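PDB 6Q1S: probable amino acid aminotransferase from Mycobacterium tuberculosis, which belongs to the class IV aminotransferase family and holds 4'-deoxy-4'-aminopyridoxal-5'-phosphate in its pocket. Local coordinates for residues E47-L50 with Q51-T54; D66-R69 with W70-A73; T207-P210 with W211-I214; D141-P144 with W145-A148. One frame throughout, in Å; residues are numbered along the deposited sequence.

In the fold
Each contact is local, made within one unbroken run of chain, so they follow in series and none nests or crosses. Contact 1 lies in helix 46-59, which packs on strand 31-39 and reaches the PMP phosphate. Contact 2 is the capped N-terminal end of helix 67-84, the next helix. The two touch, through a Glu-47 to Arg-71 salt bridge and through Leu-50 against Trp-70. Contact 4 comes next, at the end of helix 139-142, where the second subunit packs. Contact 3 is last, in the loop from strand 204-207 to helix 218-229. Contacts 3 and 4 touch, with centres about 12 Å apart. Contacts 2 and 3 do not touch; their centres are about 29 Å apart.

Contact 1. Residues E47-L50 with Q51-T54. With PMP (4'-deoxy-4'-aminopyridoxal-5'-phosphate), chain G.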
loop_
_atom_site.group_PDB
_atom_site.type_symbol
_atom_site.label_atom_id
_atom_site.label_comp_id
_atom_site.label_asym_id
_atom_site.label_seq_id
_atom_site.Cartn_x
_atom_site.Cartn_y
_atom_site.Cartn_z
ATOM N N GLU B 47 -25.075 -4.318 -1.712
ATOM C CA GLU B 47 -24.833 -5.354 -0.710
ATOM C C GLU B 47 -23.526 -6.096 -0.965
ATOM O O GLU B 47 -22.764 -6.358 -0.028
ATOM C CB GLU B 47 -26.006 -6.332 -0.668
ATOM C CG GLU B 47 -27.307 -5.715 -0.181
ATOM C CD GLU B 47 -27.138 -4.977 1.135
ATOM O OE1 GLU B 47 -27.597 -3.821 1.239
ATOM O OE2 GLU B 47 -26.533 -5.552 2.066
ATOM N N ALA B 48 -23.248 -6.443 -2.223
ATOM C CA ALA B 48 -22.019 -7.169 -2.525
ATOM C C ALA B 48 -20.784 -6.339 -2.205
ATOM O O ALA B 48 -19.737 -6.894 -1.853
ATOM C CB ALA B 48 -22.007 -7.599 -3.991
ATOM N N HIS B 49 -20.880 -5.015 -2.328
ATOM C CA HIS B 49 -19.753 -4.162 -1.972
ATOM C C HIS B 49 -19.642 -3.988 -0.463
ATOM O O HIS B 49 -18.532 -3.902 0.074
ATOM C CB HIS B 49 -19.885 -2.804 -2.664
ATOM C CG HIS B 49 -19.528 -2.833 -4.118
ATOM N ND1 HIS B 49 -20.447 -3.123 -5.103
ATOM C CD2 HIS B 49 -18.356 -2.601 -4.754
ATOM C CE1 HIS B 49 -19.854 -3.074 -6.283
ATOM N NE2 HIS B 49 -18.585 -2.758 -6.098
ATOM N N LEU B 50 -20.777 -3.936 0.239
ATOM C CA LEU B 50 -20.745 -3.856 1.695
ATOM C C LEU B 50 -20.405 -5.194 2.334
ATOM O O LEU B 50 -19.888 -5.226 3.456
ATOM C CB LEU B 50 -22.084 -3.348 2.230
ATOM C CG LEU B 50 -22.495 -1.921 1.867
ATOM C CD1 LEU B 50 -23.906 -1.646 2.356
ATOM C CD2 LEU B 50 -21.519 -0.905 2.439
ATOM N N GLN B 51 -20.692 -6.302 1.648
ATOM C CA GLN B 51 -20.271 -7.606 2.150
ATOM C C GLN B 51 -18.756 -7.746 2.081
ATOM O O GLN B 51 -18.118 -8.196 3.039
ATOM C CB GLN B 51 -20.957 -8.721 1.361
ATOM C CG GLN B 51 -22.383 -8.994 1.808
ATOM C CD GLN B 51 -23.074 -10.042 0.958
ATOM O OE1 GLN B 51 -22.503 -10.550 -0.008
ATOM N NE2 GLN B 51 -24.312 -10.368 1.312
ATOM N N ARG B 52 -18.165 -7.366 0.948
ATOM C CA ARG B 52 -16.713 -7.385 0.830
ATOM C C ARG B 52 -16.070 -6.336 1.728
ATOM O O ARG B 52 -14.977 -6.563 2.261
ATOM C CB ARG B 52 -16.311 -7.166 -0.627
ATOM C CG ARG B 52 -14.820 -7.197 -0.883
ATOM C CD ARG B 52 -14.546 -7.310 -2.366
ATOM N NE ARG B 52 -14.610 -6.006 -3.016
ATOM C CZ ARG B 52 -14.571 -5.826 -4.332
ATOM N NH1 ARG B 52 -14.463 -6.871 -5.140
ATOM N NH2 ARG B 52 -14.638 -4.603 -4.840
ATOM N N LEU B 53 -16.727 -5.187 1.902
ATOM C CA LEU B 53 -16.225 -4.180 2.831
ATOM C C LEU B 53 -16.182 -4.720 4.253
ATOM O O LEU B 53 -15.238 -4.439 5.004
ATOM C CB LEU B 53 -17.090 -2.922 2.761
ATOM C CG LEU B 53 -16.644 -1.760 3.649
ATOM C CD1 LEU B 53 -15.395 -1.108 3.083
ATOM C CD2 LEU B 53 -17.763 -0.742 3.793
ATOM N N THR B 54 -17.192 -5.501 4.641
ATOM C CA THR B 54 -17.181 -6.115 5.964
ATOM C C THR B 54 -16.025 -7.098 6.094
ATOM O O THR B 54 -15.381 -7.182 7.147
ATOM C CB THR B 54 -18.518 -6.809 6.231
ATOM O OG1 THR B 54 -19.571 -5.837 6.234
ATOM C CG2 THR B 54 -18.495 -7.534 7.571
HETATM N N1 PMP G . -8.835 -6.769 -8.386
HETATM C C2 PMP G . -8.348 -5.634 -7.830
HETATM C C2A PMP G . -6.944 -5.605 -7.285
HETATM C C3 PMP G . -9.193 -4.415 -7.757
HETATM O O3 PMP G . -8.725 -3.263 -7.204
HETATM C C4 PMP G . -10.563 -4.501 -8.309
HETATM C C4A PMP G . -11.499 -3.316 -8.282
HETATM N N4A PMP G . -10.922 -2.217 -9.075
HETATM C C5 PMP G . -10.976 -5.801 -8.889
HETATM C C6 PMP G . -10.078 -6.865 -8.890
HETATM C C5A PMP G . -12.363 -5.967 -9.470
HETATM O O4P PMP G . -13.331 -5.867 -8.428
HETATM P P PMP G . -14.797 -5.269 -8.723
HETATM O O1P PMP G . -14.643 -3.849 -9.215
HETATM O O2P PMP G . -15.465 -6.117 -9.779
HETATM O O3P PMP G . -15.606 -5.290 -7.450
#
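Glu-47 O opens the contact by accepting from Gln-51 N at 2.7 Å, an i to i+4 bond of an alpha helix. The CB and CG of Gln-51 also lie against this oxygen. The Glu-47 carboxylate turns to Arg-71 in a salt bridge. Ala-48 O takes the next bond, from Arg-52 N. His-49 O accepts from Leu-53 N at 2.9 Å. Its ring is held at both nitrogens, ND1 by Leu-45 O and NE2 by Ser-255 OG. Leu-50 O is gripped twice, by Thr-54 N at 3.0 Å and by Thr-54 OG1 at 2.9 Å. Leu-50 CD2 meets Leu-53 CD2 at 4.0 Å.

Arg-52 reaches PMP. Its CG is anti to the backbone N (chi1 -179°), and the chain bends at chi3. The guanidinium meets PMP O3P near its own plane. Arg-52 NH2 bonds to PMP O3P at 2.9 Å, and NH1 adds a weak bond to the same oxygen. Glu-34 forms a salt bridge to NE, and Arg-216 O accepts from NH1, which should fix the group's rotation.

His-49 and Leu-53 pack on strand 31-39, Leu-50 and Thr-54 on helix 67-84, and Arg-52 on Thr-218 of helix 218-229.

Contact 2. Residues D66-R69 with W70-A73; sequences DLPR and WRRA
Asp-66 O accepts from Trp-70 N at 2.9 Å and starts the first turn of helix 67-84. Asp-66 is the N-cap of this helix. Its OD2 accepts from Arg-69 N at 3.1 Å, using the anti lone pair. This capping bond satisfies an amide that has no earlier helical carbonyl to bond to.

The next donors are met by the helix itself. Arg-71 N bonds to Leu-67 O, and Ala-73 N to Arg-69 O. The bond from Arg-72 N to Pro-68 O is weak.

The arginine side chains find partners outside the turn. Arg-71, held by Glu-47, lays one face of its guanidinium over Leu-67 CB, which is 3.9 Å from Arg-71 NH2. Arg-69 NH2 pairs with Asp-8, and Arg-72 NH2 donates to Leu-7 O. Arg-69 NE and Arg-72 NH2 are 4.4 Å apart, and the two guanidinium planes are turned 72° to each other. The Asp-8 carboxylate probably offsets part of the like charge.

Trp-70 is buried against Leu-50, Ala-107 and Val-109. Its CG is anti to the carbonyl carbon (chi1 -82°), which lays CD1 beside Asp-66 O at 3.2 Å. A water accepts from Asp-66 N at 2.6 Å and, weakly, from Trp-70 NE1 at 3.4 Å.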
loop_
_atom_site.group_PDB
_atom_site.type_symbol
_atom_site.label_atom_id
_atom_site.label_comp_id
_atom_site.label_asym_id
_atom_site.label_seq_id
_atom_site.Cartn_x
_atom_site.Cartn_y
_atom_site.Cartn_z
ATOM N N ASP B 66 -20.819 -0.617 10.248
ATOM C CA ASP B 66 -22.248 -0.503 10.526
ATOM C C ASP B 66 -22.989 -0.442 9.198
ATOM O O ASP B 66 -23.081 0.617 8.575
ATOM C CB ASP B 66 -22.521 0.737 11.371
ATOM C CG ASP B 66 -23.855 0.679 12.080
ATOM O OD1 ASP B 66 -23.885 0.283 13.264
ATOM O OD2 ASP B 66 -24.875 1.028 11.451
ATOM N N LEU B 67 -23.518 -1.582 8.752
ATOM C CA LEU B 67 -24.146 -1.625 7.434
ATOM C C LEU B 67 -25.372 -0.726 7.315
ATOM O O LEU B 67 -25.528 -0.090 6.257
ATOM C CB LEU B 67 -24.503 -3.071 7.060
ATOM C CG LEU B 67 -23.362 -4.064 6.836
ATOM C CD1 LEU B 67 -22.086 -3.351 6.398
ATOM C CD2 LEU B 67 -23.124 -4.879 8.090
ATOM N N PRO B 68 -26.272 -0.632 8.303
ATOM C CA PRO B 68 -27.370 0.341 8.179
ATOM C C PRO B 68 -26.887 1.774 8.057
ATOM O O PRO B 68 -27.515 2.575 7.351
ATOM C CB PRO B 68 -28.179 0.125 9.464
ATOM C CG PRO B 68 -27.897 -1.277 9.851
ATOM C CD PRO B 68 -26.465 -1.515 9.470
ATOM N N ARG B 69 -25.787 2.123 8.727
ATOM C CA ARG B 69 -25.238 3.470 8.618
ATOM C C ARG B 69 -24.607 3.701 7.250
ATOM O O ARG B 69 -24.717 4.796 6.685
ATOM C CB ARG B 69 -24.216 3.697 9.735
ATOM C CG ARG B 69 -24.106 5.128 10.241
ATOM C CD ARG B 69 -23.916 5.140 11.755
ATOM N NE ARG B 69 -23.486 6.439 12.267
ATOM C CZ ARG B 69 -22.239 6.722 12.631
ATOM N NH1 ARG B 69 -21.294 5.794 12.544
ATOM N NH2 ARG B 69 -21.936 7.929 13.087
ATOM N N TRP B 70 -23.935 2.684 6.705
ATOM C CA TRP B 70 -23.345 2.811 5.375
ATOM C C TRP B 70 -24.412 2.893 4.289
ATOM O O TRP B 70 -24.248 3.625 3.308
ATOM C CB TRP B 70 -22.389 1.648 5.106
ATOM C CG TRP B 70 -21.032 1.846 5.705
ATOM C CD1 TRP B 70 -20.536 1.253 6.830
ATOM C CD2 TRP B 70 -20.000 2.713 5.221
ATOM N NE1 TRP B 70 -19.255 1.689 7.068
ATOM C CE2 TRP B 70 -18.902 2.587 6.095
ATOM C CE3 TRP B 70 -19.894 3.581 4.129
ATOM C CZ2 TRP B 70 -17.717 3.294 5.912
ATOM C CZ3 TRP B 70 -18.715 4.282 3.950
ATOM C CH2 TRP B 70 -17.643 4.135 4.837
ATOM N N ARG B 71 -25.506 2.135 4.431
ATOM C CA ARG B 71 -26.552 2.169 3.412
ATOM C C ARG B 71 -27.233 3.530 3.341
ATOM O O ARG B 71 -27.711 3.925 2.272
ATOM C CB ARG B 71 -27.592 1.073 3.655
ATOM C CG ARG B 71 -27.116 -0.329 3.309
ATOM C CD ARG B 71 -28.268 -1.326 3.329
ATOM N NE ARG B 71 -28.436 -1.982 4.623
ATOM C CZ ARG B 71 -27.989 -3.201 4.904
ATOM N NH1 ARG B 71 -27.345 -3.901 3.982
ATOM N NH2 ARG B 71 -28.188 -3.723 6.106
ATOM N N ARG B 72 -27.319 4.246 4.462
ATOM C CA ARG B 72 -27.917 5.576 4.425
ATOM C C ARG B 72 -26.991 6.579 3.747
ATOM O O ARG B 72 -27.446 7.417 2.961
ATOM C CB ARG B 72 -28.272 6.042 5.835
ATOM C CG ARG B 72 -28.990 7.385 5.869
ATOM C CD ARG B 72 -29.327 7.786 7.290
ATOM N NE ARG B 72 -28.128 7.920 8.111
ATOM C CZ ARG B 72 -28.137 7.968 9.438
ATOM N NH1 ARG B 72 -29.286 7.886 10.097
ATOM N NH2 ARG B 72 -27.000 8.090 10.108
ATOM N N ALA B 73 -25.692 6.521 4.054
ATOM C CA ALA B 73 -24.747 7.444 3.434
ATOM C C ALA B 73 -24.681 7.245 1.924
ATOM O O ALA B 73 -24.590 8.218 1.167
ATOM C CB ALA B 73 -23.362 7.273 4.059
HETATM O O HOH W 1 -19.309 1.441 10.435
#

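Contact 3. Residues T207-P210 with W211-I214; sequences TPPP and WYPI
Pro-209 touches two aromatic rings, Trp-211 and Tyr-212, with a different carbon over each. Its CB lies over one face of the Trp-211 ring, 3.5 Å from the centroid of the six-membered ring. Its CG lies over one face of Tyr-212, 3.6 Å from that ring's centroid. Both are CH-pi contacts, 17° and 16° off the ring normals. The proline CD also touches the tyrosine ring, at CE2.

The buried part is on the Tyr-212 side. Pro-208 CB touches Tyr-212 CD2 at 4.0 Å. Pro-208 CB is equally far from Ile-214 CD1, so the proline lies against both. Tyr-236 of strand 233-236 packs on Pro-209 and Pro-210.

Trp-211 is on the solvent side, yet Pro-209 still meets one face closely. Its CG stands between the backbone N and the carbonyl carbon (chi1 51°), which folds the indole back over Pro-209. Pro-210 CD adds a looser touch, 3.8 Å from Trp-211 CE3.

The backbone makes a type I beta turn from Pro-209 to Tyr-212. Tyr-212 N bonds to Pro-209 O at 3.2 Å. An inverse gamma turn centred on Pro-213 follows.

The three successive prolines bring no N-H. Apart from the turn bond, the contact is mainly proline carbon against aromatic ring and aliphatic group, over a face only for Pro-209.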
loop_
_atom_site.group_PDB
_atom_site.type_symbol
_atom_site.label_atom_id
_atom_site.label_comp_id
_atom_site.label_asym_id
_atom_site.label_seq_id
_atom_site.Cartn_x
_atom_site.Cartn_y
_atom_site.Cartn_z
ATOM N N THR B 207 -12.258 -17.964 -14.564
ATOM C CA THR B 207 -11.630 -16.950 -13.735
ATOM C C THR B 207 -10.736 -17.663 -12.732
ATOM O O THR B 207 -10.998 -18.822 -12.387
ATOM C CB THR B 207 -12.676 -16.087 -13.011
ATOM O OG1 THR B 207 -12.026 -15.029 -12.296
ATOM C CG2 THR B 207 -13.476 -16.922 -12.031
ATOM N N PRO B 208 -9.657 -17.023 -12.285
ATOM C CA PRO B 208 -8.769 -17.675 -11.328
ATOM C C PRO B 208 -9.499 -18.000 -10.041
ATOM O O PRO B 208 -10.469 -17.315 -9.662
ATOM C CB PRO B 208 -7.665 -16.631 -11.108
ATOM C CG PRO B 208 -7.628 -15.881 -12.392
ATOM C CD PRO B 208 -9.056 -15.803 -12.851
ATOM N N PRO B 209 -9.067 -19.038 -9.333
ATOM C CA PRO B 209 -9.784 -19.483 -8.138
ATOM C C PRO B 209 -9.557 -18.533 -6.977
ATOM O O PRO B 209 -8.541 -17.823 -6.930
ATOM C CB PRO B 209 -9.175 -20.863 -7.862
ATOM C CG PRO B 209 -7.809 -20.787 -8.427
ATOM C CD PRO B 209 -7.884 -19.871 -9.617
ATOM N N PRO B 210 -10.482 -18.494 -6.013
ATOM C CA PRO B 210 -10.407 -17.463 -4.967
ATOM C C PRO B 210 -9.290 -17.672 -3.961
ATOM O O PRO B 210 -8.888 -16.699 -3.309
ATOM C CB PRO B 210 -11.777 -17.560 -4.285
ATOM C CG PRO B 210 -12.194 -18.975 -4.499
ATOM C CD PRO B 210 -11.657 -19.368 -5.847
ATOM N N TRP B 211 -8.767 -18.889 -3.811
ATOM C CA TRP B 211 -7.678 -19.081 -2.863
ATOM C C TRP B 211 -6.360 -18.505 -3.358
ATOM O O TRP B 211 -5.383 -18.501 -2.601
ATOM C CB TRP B 211 -7.519 -20.567 -2.522
ATOM C CG TRP B 211 -7.432 -21.489 -3.698
ATOM C CD1 TRP B 211 -6.307 -21.833 -4.390
ATOM C CD2 TRP B 211 -8.515 -22.186 -4.323
ATOM N NE1 TRP B 211 -6.622 -22.706 -5.402
ATOM C CE2 TRP B 211 -7.972 -22.938 -5.383
ATOM C CE3 TRP B 211 -9.892 -22.247 -4.088
ATOM C CZ2 TRP B 211 -8.757 -23.743 -6.206
ATOM C CZ3 TRP B 211 -10.670 -23.045 -4.907
ATOM C CH2 TRP B 211 -10.102 -23.781 -5.954
ATOM N N TYR B 212 -6.308 -18.017 -4.596
ATOM C CA TYR B 212 -5.150 -17.271 -5.053
ATOM C C TYR B 212 -5.031 -15.954 -4.287
ATOM O O TYR B 212 -6.025 -15.429 -3.779
ATOM C CB TYR B 212 -5.252 -16.981 -6.550
ATOM C CG TYR B 212 -4.887 -18.132 -7.460
ATOM C CD1 TYR B 212 -4.694 -19.415 -6.963
ATOM C CD2 TYR B 212 -4.708 -17.925 -8.822
ATOM C CE1 TYR B 212 -4.354 -20.463 -7.805
ATOM C CE2 TYR B 212 -4.367 -18.962 -9.667
ATOM C CZ TYR B 212 -4.191 -20.228 -9.155
ATOM O OH TYR B 212 -3.850 -21.257 -10.000
ATOM N N PRO B 213 -3.819 -15.394 -4.192
ATOM C CA PRO B 213 -3.653 -14.096 -3.520
ATOM C C PRO B 213 -4.237 -12.939 -4.317
ATOM O O PRO B 213 -3.497 -12.047 -4.742
ATOM C CB PRO B 213 -2.130 -13.967 -3.385
ATOM C CG PRO B 213 -1.590 -14.795 -4.504
ATOM C CD PRO B 213 -2.530 -15.957 -4.633
ATOM N N ILE B 214 -5.554 -12.934 -4.524
ATOM C CA ILE B 214 -6.215 -11.937 -5.358
ATOM C C ILE B 214 -7.488 -11.469 -4.663
ATOM O O ILE B 214 -7.947 -12.061 -3.684
ATOM C CB ILE B 214 -6.550 -12.476 -6.766
ATOM C CG1 ILE B 214 -7.542 -13.634 -6.678
ATOM C CG2 ILE B 214 -5.288 -12.916 -7.492
ATOM C CD1 ILE B 214 -8.023 -14.122 -8.027
#

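Contact 4. Residues D141-P144 with W145-A148; sequences DAMP and WLIA
Met-143 and Trp-145 meet with the indole lying against the backbone of the methionine. Met-143 CA lies over one face of the indole, 3.7 Å from the centroid of its six-membered ring and 10° off the normal. This is a CH-pi contact. A chi1 of 47° tucks the Trp-145 ring in against the residues before it. Met-143 CB approaches Trp-145 CZ2 at 3.6 Å. Pro-144 CD approaches Trp-145 CE3, also at 3.6 Å, so the ring rests on two consecutive residues. Ala-142 O comes near Trp-145 CH2 from an oblique direction.

Met-143 and Leu-146 run side by side and point the same way. The methionine bends at chi3 (-46°), which turns its methyl CE toward Leu-146 CD1.

The backbone is held by short-range bonds. Ile-147 N donates to Pro-144 O at 2.9 Å. The bond from Leu-146 N to Met-143 O is weak. A water donates to Met-143 O at 2.9 Å and accepts from Ala-148 N at 2.7 Å, bridging the turn.

The second subunit packs on this turn. Trp-145 NE1 donates to Asp-132 O of the second subunit, and the indole meets the ring of His-164 of that subunit. Met-143 packs on Asp-132 and Leu-146 on Arg-133 of the second subunit. Two i to i+3 bonds, one of them weak, make a short 3-10 turn after the weakly bonded end of helix 139-142, at the dimer interface.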
loop_
_atom_site.group_PDB
_atom_site.type_symbol
_atom_site.label_atom_id
_atom_site.label_comp_id
_atom_site.label_asym_id
_atom_site.label_seq_id
_atom_site.Cartn_x
_atom_site.Cartn_y
_atom_site.Cartn_z
ATOM N N ASP B 141 -3.979 -17.819 1.024
ATOM C CA ASP B 141 -4.370 -18.550 2.224
ATOM C C ASP B 141 -3.192 -18.997 3.081
ATOM O O ASP B 141 -3.294 -18.984 4.311
ATOM C CB ASP B 141 -5.232 -19.753 1.838
ATOM C CG ASP B 141 -6.591 -19.338 1.307
ATOM O OD1 ASP B 141 -7.585 -19.424 2.059
ATOM O OD2 ASP B 141 -6.656 -18.883 0.146
ATOM N N ALA B 142 -2.072 -19.389 2.468
ATOM C CA ALA B 142 -0.930 -19.846 3.251
ATOM C C ALA B 142 -0.225 -18.696 3.957
ATOM O O ALA B 142 0.431 -18.920 4.979
ATOM C CB ALA B 142 0.062 -20.592 2.361
ATOM N N MET B 143 -0.357 -17.476 3.442
ATOM C CA MET B 143 0.281 -16.291 4.012
ATOM C C MET B 143 -0.806 -15.247 4.218
ATOM O O MET B 143 -0.929 -14.289 3.443
ATOM C CB MET B 143 1.415 -15.791 3.114
ATOM C CG MET B 143 2.336 -16.914 2.635
ATOM S SD MET B 143 3.727 -16.434 1.589
ATOM C CE MET B 143 2.935 -15.339 0.425
ATOM N N PRO B 144 -1.618 -15.402 5.270
ATOM C CA PRO B 144 -2.701 -14.438 5.513
ATOM C C PRO B 144 -2.211 -13.076 5.960
ATOM O O PRO B 144 -2.951 -12.095 5.815
ATOM C CB PRO B 144 -3.535 -15.115 6.608
ATOM C CG PRO B 144 -2.558 -15.983 7.329
ATOM C CD PRO B 144 -1.592 -16.473 6.282
ATOM N N TRP B 145 -0.989 -12.978 6.491
ATOM C CA TRP B 145 -0.484 -11.690 6.948
ATOM C C TRP B 145 -0.307 -10.704 5.804
ATOM O O TRP B 145 -0.244 -9.495 6.049
ATOM C CB TRP B 145 0.846 -11.876 7.677
ATOM C CG TRP B 145 1.803 -12.761 6.937
ATOM C CD1 TRP B 145 2.693 -12.383 5.973
ATOM C CD2 TRP B 145 1.965 -14.174 7.101
ATOM N NE1 TRP B 145 3.397 -13.475 5.525
ATOM C CE2 TRP B 145 2.968 -14.587 6.202
ATOM C CE3 TRP B 145 1.359 -15.129 7.920
ATOM C CZ2 TRP B 145 3.379 -15.912 6.100
ATOM C CZ3 TRP B 145 1.767 -16.446 7.817
ATOM C CH2 TRP B 145 2.767 -16.825 6.913
ATOM N N LEU B 146 -0.217 -11.188 4.565
ATOM C CA LEU B 146 -0.134 -10.298 3.414
ATOM C C LEU B 146 -1.489 -9.762 2.977
ATOM O O LEU B 146 -1.530 -8.916 2.076
ATOM C CB LEU B 146 0.542 -11.005 2.239
ATOM C CG LEU B 146 1.979 -11.468 2.476
ATOM C CD1 LEU B 146 2.568 -11.980 1.179
ATOM C CD2 LEU B 146 2.832 -10.344 3.037
ATOM N N ILE B 147 -2.584 -10.238 3.584
ATOM C CA ILE B 147 -3.956 -9.763 3.379
ATOM C C ILE B 147 -4.239 -9.442 1.915
ATOM O O ILE B 147 -4.861 -8.422 1.599
ATOM C CB ILE B 147 -4.276 -8.552 4.285
ATOM C CG1 ILE B 147 -3.314 -7.381 4.055
ATOM C CG2 ILE B 147 -4.253 -8.965 5.749
ATOM C CD1 ILE B 147 -3.948 -6.026 4.175
ATOM N N ALA B 148 -3.802 -10.325 1.011
ATOM C CA ALA B 148 -3.951 -10.070 -0.417
ATOM C C ALA B 148 -5.404 -10.043 -0.873
ATOM O O ALA B 148 -5.686 -9.529 -1.960
ATOM C CB ALA B 148 -3.183 -11.119 -1.220
HETATM O O HOH W 2 -2.477 -12.633 1.610
#